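Local coordinates for protein subclass B3 metallo-beta-lactamase (Sphingobium indicum, PDB 7LUU) that probably hydrolyses beta-lactam antibiotics at a dinuclear zinc site, as a subclass B3 metallo-beta-lactamase, at residues L43-L56 with D91-S103. Numbering follows the deposited sequence.
With SO4 (sulfate ion), chain E; SO4 (sulfate ion), chain D.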
ATOM      1  N   LEU A  43       2.876   3.115 -19.567  1.00 19.87           N
ATOM      2  CA  LEU A  43       3.012   2.865 -18.136  1.00 17.10           C
ATOM      3  C   LEU A  43       2.966   4.151 -17.304  1.00 17.07           C
ATOM      4  O   LEU A  43       2.787   4.091 -16.071  1.00 15.88           O
ATOM      5  CB  LEU A  43       4.333   2.124 -17.886  1.00 17.26           C
ATOM      6  CG  LEU A  43       4.558   0.823 -18.652  1.00 17.48           C
ATOM      7  CD1 LEU A  43       5.834   0.135 -18.099  1.00 16.11           C
ATOM      8  CD2 LEU A  43       3.290  -0.047 -18.548  1.00 17.53           C
ATOM      9  N   THR A  44       3.061   5.313 -17.944  1.00 17.95           N
ATOM     10  CA  THR A  44       2.926   6.573 -17.192  1.00 16.27           C
ATOM     11  C   THR A  44       1.818   7.466 -17.717  1.00 19.47           C
ATOM     12  O   THR A  44       1.639   8.576 -17.190  1.00 19.25           O
ATOM     13  CB  THR A  44       4.226   7.378 -17.211  1.00 19.50           C
ATOM     14  OG1 THR A  44       4.539   7.733 -18.587  1.00 22.50           O
ATOM     15  CG2 THR A  44       5.361   6.570 -16.563  1.00 19.87           C
ATOM     16  N   ARG A  45       1.045   7.027 -18.719  1.00 18.83           N
ATOM     17  CA  ARG A  45      -0.020   7.880 -19.233  1.00 18.44           C
ATOM     18  C   ARG A  45      -0.984   8.228 -18.090  1.00 20.00           C
ATOM     19  O   ARG A  45      -1.379   7.324 -17.343  1.00 16.82           O
ATOM     20  CB  ARG A  45      -0.696   7.141 -20.426  1.00 17.90           C
ATOM     21  CG  ARG A  45      -1.775   7.935 -21.182  1.00 19.70           C
ATOM     22  CD  ARG A  45      -2.426   7.110 -22.346  1.00 23.24           C
ATOM     23  NE  ARG A  45      -1.371   6.642 -23.232  1.00 23.77           N
ATOM     24  CZ  ARG A  45      -1.099   5.357 -23.449  1.00 24.92           C
ATOM     25  NH1 ARG A  45      -1.788   4.397 -22.858  1.00 23.88           N
ATOM     26  NH2 ARG A  45      -0.031   5.050 -24.196  1.00 26.77           N
ATOM     27  N   PRO A  46      -1.276   9.525 -17.830  1.00 18.34           N
ATOM     28  CA  PRO A  46      -1.908   9.927 -16.553  1.00 18.77           C
ATOM     29  C   PRO A  46      -3.308   9.380 -16.368  1.00 19.12           C
ATOM     30  O   PRO A  46      -4.067   9.171 -17.340  1.00 19.73           O
ATOM     31  CB  PRO A  46      -1.975  11.459 -16.649  1.00 19.10           C
ATOM     32  CG  PRO A  46      -0.898  11.792 -17.668  1.00 26.39           C
ATOM     33  CD  PRO A  46      -0.898  10.715 -18.653  1.00 20.31           C
ATOM     34  N   MET A  47      -3.630   9.107 -15.111  1.00 16.59           N
ATOM     35  CA  MET A  47      -4.984   8.786 -14.662  1.00 20.45           C
ATOM     36  C   MET A  47      -5.480   9.779 -13.621  1.00 18.46           C
ATOM     37  O   MET A  47      -4.715  10.319 -12.853  1.00 18.62           O
ATOM     38  CB  MET A  47      -5.033   7.353 -14.020  1.00 19.09           C
ATOM     39  CG  MET A  47      -4.630   6.352 -15.085  1.00 18.47           C
ATOM     40  SD  MET A  47      -4.644   4.644 -14.422  1.00 18.95           S
ATOM     41  CE  MET A  47      -6.401   4.395 -14.341  1.00 18.96           C
ATOM     42  N   ALA A  48      -6.802   9.898 -13.525  1.00 20.79           N
ATOM     43  CA  ALA A  48      -7.465  10.645 -12.455  1.00 21.91           C
ATOM     44  C   ALA A  48      -6.827  12.006 -12.219  1.00 18.92           C
ATOM     45  O   ALA A  48      -6.411  12.357 -11.112  1.00 21.29           O
ATOM     46  CB  ALA A  48      -7.476   9.806 -11.177  1.00 22.59           C
ATOM     47  N   VAL A  49      -6.745  12.779 -13.297  1.00 22.56           N
ATOM     48  CA  VAL A  49      -5.918  13.973 -13.264  1.00 21.74           C
ATOM     49  C   VAL A  49      -6.468  15.004 -12.289  1.00 21.57           C
ATOM     50  O   VAL A  49      -5.703  15.700 -11.605  1.00 23.32           O
ATOM     51  CB  VAL A  49      -5.801  14.496 -14.704  1.00 25.30           C
ATOM     52  CG1 VAL A  49      -5.099  15.843 -14.686  1.00 34.42           C
ATOM     53  CG2 VAL A  49      -5.001  13.503 -15.558  1.00 26.28           C
ATOM     54  N   GLU A  50      -7.792  15.104 -12.138  1.00 25.16           N
ATOM     55  CA  GLU A  50      -8.345  16.056 -11.173  1.00 26.74           C
ATOM     56  C   GLU A  50      -8.052  15.625  -9.725  1.00 25.53           C
ATOM     57  O   GLU A  50      -7.538  16.423  -8.913  1.00 22.74           O
ATOM     58  CB  GLU A  50      -9.852  16.191 -11.405  1.00 31.18           C
ATOM     59  CG  GLU A  50     -10.192  16.980 -12.646  1.00 42.48           C
ATOM     60  CD  GLU A  50      -9.415  18.287 -12.722  1.00 51.04           C
ATOM     61  OE1 GLU A  50      -8.763  18.511 -13.778  1.00 53.88           O
ATOM     62  OE2 GLU A  50      -9.438  19.054 -11.709  1.00 44.20           O
ATOM     63  N   ARG A  51      -8.326  14.358  -9.406  1.00 22.20           N
ATOM     64  CA  ARG A  51      -8.027  13.851  -8.075  1.00 24.25           C
ATOM     65  C   ARG A  51      -6.541  13.887  -7.783  1.00 23.88           C
ATOM     66  O   ARG A  51      -6.142  14.004  -6.609  1.00 22.91           O
ATOM     67  CB  ARG A  51      -8.532  12.418  -7.938  1.00 22.25           C
ATOM     68  CG  ARG A  51     -10.062  12.430  -7.750  1.00 26.98           C
ATOM     69  CD  ARG A  51     -10.638  11.043  -7.819  1.00 31.60           C
ATOM     70  NE  ARG A  51     -10.744  10.683  -9.249  1.00 30.95           N
ATOM     71  CZ  ARG A  51     -11.202   9.521  -9.659  1.00 33.99           C
ATOM     72  NH1 ARG A  51     -11.219   9.258 -10.969  1.00 29.14           N
ATOM     73  NH2 ARG A  51     -11.579   8.624  -8.727  1.00 33.94           N
ATOM     74  N   ALA A  52      -5.709  13.744  -8.835  1.00 21.25           N
ATOM     75  CA  ALA A  52      -4.268  13.745  -8.668  1.00 20.20           C
ATOM     76  C   ALA A  52      -3.737  15.092  -8.178  1.00 21.81           C
ATOM     77  O   ALA A  52      -2.653  15.113  -7.554  1.00 22.43           O
ATOM     78  CB  ALA A  52      -3.569  13.299  -9.988  1.00 20.46           C
ATOM     79  N   LYS A  53      -4.478  16.206  -8.394  1.00 21.97           N
ATOM     80  CA  LYS A  53      -4.003  17.492  -7.875  1.00 22.91           C
ATOM     81  C   LYS A  53      -3.849  17.454  -6.359  1.00 29.74           C
ATOM     82  O   LYS A  53      -2.926  18.076  -5.812  1.00 29.09           O
ATOM     83  CB  LYS A  53      -4.956  18.619  -8.294  1.00 26.09           C
ATOM     84  CG  LYS A  53      -4.987  18.797  -9.783  1.00 28.31           C
ATOM     85  CD  LYS A  53      -6.118  19.748 -10.220  1.00 30.63           C
ATOM     86  CE  LYS A  53      -6.104  19.935 -11.722  1.00 35.38           C
ATOM     87  NZ  LYS A  53      -7.292  20.790 -12.106  1.00 43.44           N
ATOM     88  N   GLU A  54      -4.748  16.754  -5.666  1.00 23.95           N
ATOM     89  CA  GLU A  54      -4.640  16.546  -4.233  1.00 23.50           C
ATOM     90  C   GLU A  54      -3.748  15.356  -3.886  1.00 21.66           C
ATOM     91  O   GLU A  54      -2.876  15.462  -3.001  1.00 25.11           O
ATOM     92  CB  GLU A  54      -6.015  16.308  -3.605  1.00 29.69           C
ATOM     93  CG  GLU A  54      -6.992  17.437  -3.813  1.00 44.04           C
ATOM     94  CD  GLU A  54      -7.717  17.797  -2.545  1.00 66.25           C
ATOM     95  OE1 GLU A  54      -7.597  18.979  -2.154  1.00 74.47           O
ATOM     96  OE2 GLU A  54      -8.387  16.908  -1.935  1.00 72.05           O
ATOM     97  N   TRP A  55      -4.016  14.195  -4.495  1.00 20.94           N
ATOM     98  CA  TRP A  55      -3.268  12.992  -4.147  1.00 17.98           C
ATOM     99  C   TRP A  55      -1.775  13.193  -4.335  1.00 19.67           C
ATOM    100  O   TRP A  55      -0.981  12.699  -3.535  1.00 19.48           O
ATOM    101  CB  TRP A  55      -3.673  11.808  -5.038  1.00 18.26           C
ATOM    102  CG  TRP A  55      -4.894  11.082  -4.628  1.00 22.64           C
ATOM    103  CD1 TRP A  55      -5.409  10.943  -3.369  1.00 25.34           C
ATOM    104  CD2 TRP A  55      -5.725  10.304  -5.500  1.00 23.36           C
ATOM    105  NE1 TRP A  55      -6.544  10.124  -3.414  1.00 27.25           N
ATOM    106  CE2 TRP A  55      -6.749   9.733  -4.718  1.00 28.00           C
ATOM    107  CE3 TRP A  55      -5.709  10.053  -6.887  1.00 23.95           C
ATOM    108  CZ2 TRP A  55      -7.742   8.907  -5.286  1.00 27.15           C
ATOM    109  CZ3 TRP A  55      -6.721   9.255  -7.454  1.00 22.49           C
ATOM    110  CH2 TRP A  55      -7.703   8.687  -6.639  1.00 25.88           C
ATOM    111  N   LEU A  56      -1.376  13.843  -5.436  1.00 18.70           N
ATOM    112  CA  LEU A  56       0.034  13.918  -5.780  1.00 16.63           C
ATOM    113  C   LEU A  56       0.635  15.278  -5.401  1.00 18.16           C
ATOM    114  O   LEU A  56       1.710  15.629  -5.862  1.00 20.20           O
ATOM    115  CB  LEU A  56       0.219  13.671  -7.290  1.00 15.91           C
ATOM    116  CG  LEU A  56      -0.263  12.298  -7.722  1.00 17.66           C
ATOM    117  CD1 LEU A  56       0.084  12.086  -9.230  1.00 16.56           C
ATOM    118  CD2 LEU A  56       0.403  11.191  -6.918  1.00 14.53           C
ATOM    119  N   ASP A  91       4.680   0.566  -2.652  1.00 12.24           N
ATOM    120  CA  ASP A  91       3.658   1.173  -3.523  1.00 12.26           C
ATOM    121  C   ASP A  91       4.256   2.121  -4.563  1.00 12.48           C
ATOM    122  O   ASP A  91       5.482   2.374  -4.623  1.00 14.67           O
ATOM    123  CB  ASP A  91       2.550   1.842  -2.676  1.00 14.44           C
ATOM    124  CG  ASP A  91       1.539   0.808  -2.159  1.00 16.32           C
ATOM    125  OD1 ASP A  91       1.482  -0.329  -2.694  1.00 15.06           O
ATOM    126  OD2 ASP A  91       0.800   1.127  -1.245  1.00 13.74           O
ATOM    127  N   GLY A  92       3.371   2.552  -5.464  1.00 13.69           N
ATOM    128  CA  GLY A  92       3.826   3.294  -6.646  1.00 14.17           C
ATOM    129  C   GLY A  92       2.897   4.413  -7.058  1.00 14.93           C
ATOM    130  O   GLY A  92       3.103   4.984  -8.134  1.00 15.33           O
ATOM    131  N   ALA A  93       1.905   4.767  -6.247  1.00 14.23           N
ATOM    132  CA  ALA A  93       0.955   5.831  -6.579  1.00 13.15           C
ATOM    133  C   ALA A  93       0.376   5.646  -8.002  1.00 13.12           C
ATOM    134  O   ALA A  93       0.137   4.512  -8.463  1.00 15.33           O
ATOM    135  CB  ALA A  93       1.589   7.227  -6.342  1.00 17.38           C
ATOM    136  N   LEU A  94       0.038   6.781  -8.655  1.00 13.25           N
ATOM    137  CA  LEU A  94      -0.597   6.766  -9.984  1.00 15.89           C
ATOM    138  C   LEU A  94       0.447   6.590 -11.091  1.00 16.65           C
ATOM    139  O   LEU A  94       1.649   6.738 -10.865  1.00 15.65           O
ATOM    140  CB  LEU A  94      -1.315   8.090 -10.204  1.00 16.09           C
ATOM    141  CG  LEU A  94      -2.513   8.336  -9.281  1.00 19.24           C
ATOM    142  CD1 LEU A  94      -2.950   9.798  -9.540  1.00 24.53           C
ATOM    143  CD2 LEU A  94      -3.607   7.497  -9.714  1.00 20.98           C
ATOM    144  N   PRO A  95       0.030   6.240 -12.320  1.00 14.95           N
ATOM    145  CA  PRO A  95       1.047   6.051 -13.371  1.00 15.59           C
ATOM    146  C   PRO A  95       1.957   7.276 -13.563  1.00 16.72           C
ATOM    147  O   PRO A  95       3.181   7.149 -13.736  1.00 15.84           O
ATOM    148  CB  PRO A  95       0.195   5.763 -14.624  1.00 17.02           C
ATOM    149  CG  PRO A  95      -1.071   5.032 -13.996  1.00 15.49           C
ATOM    150  CD  PRO A  95      -1.351   5.883 -12.779  1.00 14.85           C
ATOM    151  N   GLN A  96       1.380   8.482 -13.596  1.00 15.85           N
ATOM    152  CA  GLN A  96       2.198   9.656 -13.823  1.00 15.85           C
ATOM    153  C   GLN A  96       3.063  10.005 -12.619  1.00 17.48           C
ATOM    154  O   GLN A  96       3.926  10.874 -12.753  1.00 21.01           O
ATOM    155  CB  GLN A  96       1.286  10.840 -14.197  1.00 18.51           C
ATOM    156  CG  GLN A  96       0.355  11.320 -13.057  1.00 18.11           C
ATOM    157  CD  GLN A  96      -1.060  10.685 -13.080  1.00 16.79           C
ATOM    158  OE1 GLN A  96      -1.243   9.485 -13.362  1.00 17.08           O
ATOM    159  NE2 GLN A  96      -2.061  11.503 -12.760  1.00 17.92           N
ATOM    160  N   ALA A  97       2.895   9.298 -11.478  1.00 14.46           N
ATOM    161  CA  ALA A  97       3.745   9.553 -10.323  1.00 13.86           C
ATOM    162  C   ALA A  97       5.075   8.857 -10.421  1.00 14.24           C
ATOM    163  O   ALA A  97       5.989   9.177  -9.648  1.00 16.77           O
ATOM    164  CB  ALA A  97       3.085   9.076  -9.042  1.00 14.18           C
ATOM    165  N   ALA A  98       5.228   7.896 -11.333  1.00 14.29           N
ATOM    166  CA  ALA A  98       6.494   7.144 -11.317  1.00 16.93           C
ATOM    167  C   ALA A  98       7.717   8.051 -11.469  1.00 17.42           C
ATOM    168  O   ALA A  98       8.657   7.939 -10.656  1.00 14.95           O
ATOM    169  CB  ALA A  98       6.430   6.036 -12.374  1.00 17.75           C
ATOM    170  N   PRO A  99       7.761   8.979 -12.417  1.00 16.91           N
ATOM    171  CA  PRO A  99       8.927   9.890 -12.474  1.00 19.70           C
ATOM    172  C   PRO A  99       9.107  10.749 -11.221  1.00 18.83           C
ATOM    173  O   PRO A  99      10.261  11.053 -10.865  1.00 18.18           O
ATOM    174  CB  PRO A  99       8.635  10.797 -13.682  1.00 23.67           C
ATOM    175  CG  PRO A  99       7.412  10.290 -14.302  1.00 25.07           C
ATOM    176  CD  PRO A  99       6.758   9.245 -13.478  1.00 17.93           C
ATOM    177  N   MET A 100       8.009  11.176 -10.579  1.00 18.32           N
ATOM    178  CA  MET A 100       8.094  11.988  -9.360  1.00 18.48           C
ATOM    179  C   MET A 100       8.692  11.172  -8.220  1.00 14.58           C
ATOM    180  O   MET A 100       9.522  11.662  -7.463  1.00 17.17           O
ATOM    181  CB  MET A 100       6.669  12.502  -9.027  1.00 20.27           C
ATOM    182  CG  MET A 100       5.890  13.218 -10.242  1.00 24.99           C
ATOM    183  SD  MET A 100       4.147  13.359  -9.726  1.00 29.00           S
ATOM    184  CE  MET A 100       3.453  14.006 -11.245  1.00 31.09           C
ATOM    185  N   ILE A 101       8.303   9.894  -8.117  1.00 14.79           N
ATOM    186  CA  ILE A 101       8.895   9.009  -7.102  1.00 14.88           C
ATOM    187  C   ILE A 101      10.392   8.855  -7.317  1.00 13.69           C
ATOM    188  O   ILE A 101      11.184   8.964  -6.356  1.00 15.37           O
ATOM    189  CB  ILE A 101       8.201   7.633  -7.129  1.00 12.56           C
ATOM    190  CG1 ILE A 101       6.788   7.832  -6.574  1.00 13.34           C
ATOM    191  CG2 ILE A 101       8.942   6.613  -6.188  1.00 14.03           C
ATOM    192  CD1 ILE A 101       5.841   6.605  -6.894  1.00 16.77           C
ATOM    193  N   LEU A 102      10.801   8.576  -8.556  1.00 15.91           N
ATOM    194  CA  LEU A 102      12.224   8.367  -8.819  1.00 16.81           C
ATOM    195  C   LEU A 102      13.003   9.660  -8.539  1.00 14.07           C
ATOM    196  O   LEU A 102      14.117   9.614  -8.012  1.00 16.28           O
ATOM    197  CB  LEU A 102      12.420   7.923 -10.277  1.00 20.04           C
ATOM    198  CG  LEU A 102      11.798   6.576 -10.692  1.00 23.99           C
ATOM    199  CD1 LEU A 102      11.793   6.352 -12.226  1.00 26.08           C
ATOM    200  CD2 LEU A 102      12.482   5.493  -9.932  1.00 32.47           C
ATOM    201  N   SER A 103      12.440  10.807  -8.899  1.00 16.05           N
ATOM    202  CA  SER A 103      13.058  12.076  -8.539  1.00 16.74           C
ATOM    203  C   SER A 103      13.257  12.194  -7.021  1.00 20.73           C
ATOM    204  O   SER A 103      14.303  12.662  -6.558  1.00 18.34           O
ATOM    205  CB  SER A 103      12.206  13.238  -9.066  1.00 19.38           C
ATOM    206  OG  SER A 103      12.772  14.489  -8.682  1.00 23.77           O
TER
HETATM  207  S   SO4 E 304     -10.603  12.696 -12.347  1.00 27.04           S
HETATM  208  O1  SO4 E 304     -10.858  11.355 -12.875  1.00 28.44           O
HETATM  209  O2  SO4 E 304     -11.869  13.397 -12.041  1.00 34.53           O
HETATM  210  O3  SO4 E 304      -9.856  12.692 -11.070  1.00 27.90           O
HETATM  211  O4  SO4 E 304      -9.924  13.446 -13.365  1.00 25.15           O
HETATM  212  S   SO4 D 303     -12.704   5.551 -10.660  1.00 44.98           S
HETATM  213  O1  SO4 D 303     -13.675   5.234 -11.705  1.00 45.85           O
HETATM  214  O2  SO4 D 303     -13.338   6.256  -9.544  1.00 49.11           O
HETATM  215  O3  SO4 D 303     -12.183   4.270 -10.167  1.00 50.25           O
HETATM  216  O4  SO4 D 303     -11.627   6.392 -11.211  1.00 47.05           O
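The side-chain amide of Q96 pairs with both backbone N and O of M47 through two hydrogen bonds. M47 N donates to Q96 OE1 at 3.0 Å, from above the carbonyl plane, 38° out of it. Q96 NE2 returns a bond to M47 O at 2.9 Å; it is nearly straight (172°), and the acceptor lies in the amide plane. Held at both ends, the amide has its flip state and rotation fixed. Its placement follows from chi1 of 67°, which sets CG between the backbone N and carbonyl carbon, and from a bend at chi2. P46 CB and A52 CB pack against the amide. T44 CA makes a CA-H...O contact with P95 O at 3.5 Å.

At the start of helix 49-55, away from Q96, E50 N and R51 N donate to one sulfate, which R51 NE also binds through O3 (2.9 Å). The R51 guanidinium meets this ion and a second sulfate at its edge; both probably come from the crystallisation liquor.

Apolar packing continues from the amide on the P95 side and on the L94 side. M47 crosses P95 at about a right angle, its SD 3.6 Å from P95 CG. L94 CD1 fits among A52 CB (3.6 Å), W55 CE3 and L56 CD1. The two L56 branches divide the work: CD1 meets L94 and Q96 CG, and CD2 reaches A97 CB at 4.0 Å and, slightly farther, A93 CB.

The contact thus fastens residues 43-48 and helix 49-55 onto the loop that links strand 87-90 to helix 98-107, and onto the start of that helix. Y125 of helix 125-128 touches M47, R51 and L94, and A133 of helix 131-138 touches T44 and A98. W55 lies beside the zinc ligands D126 and H267, placing helix 49-55 at the border of the metal site.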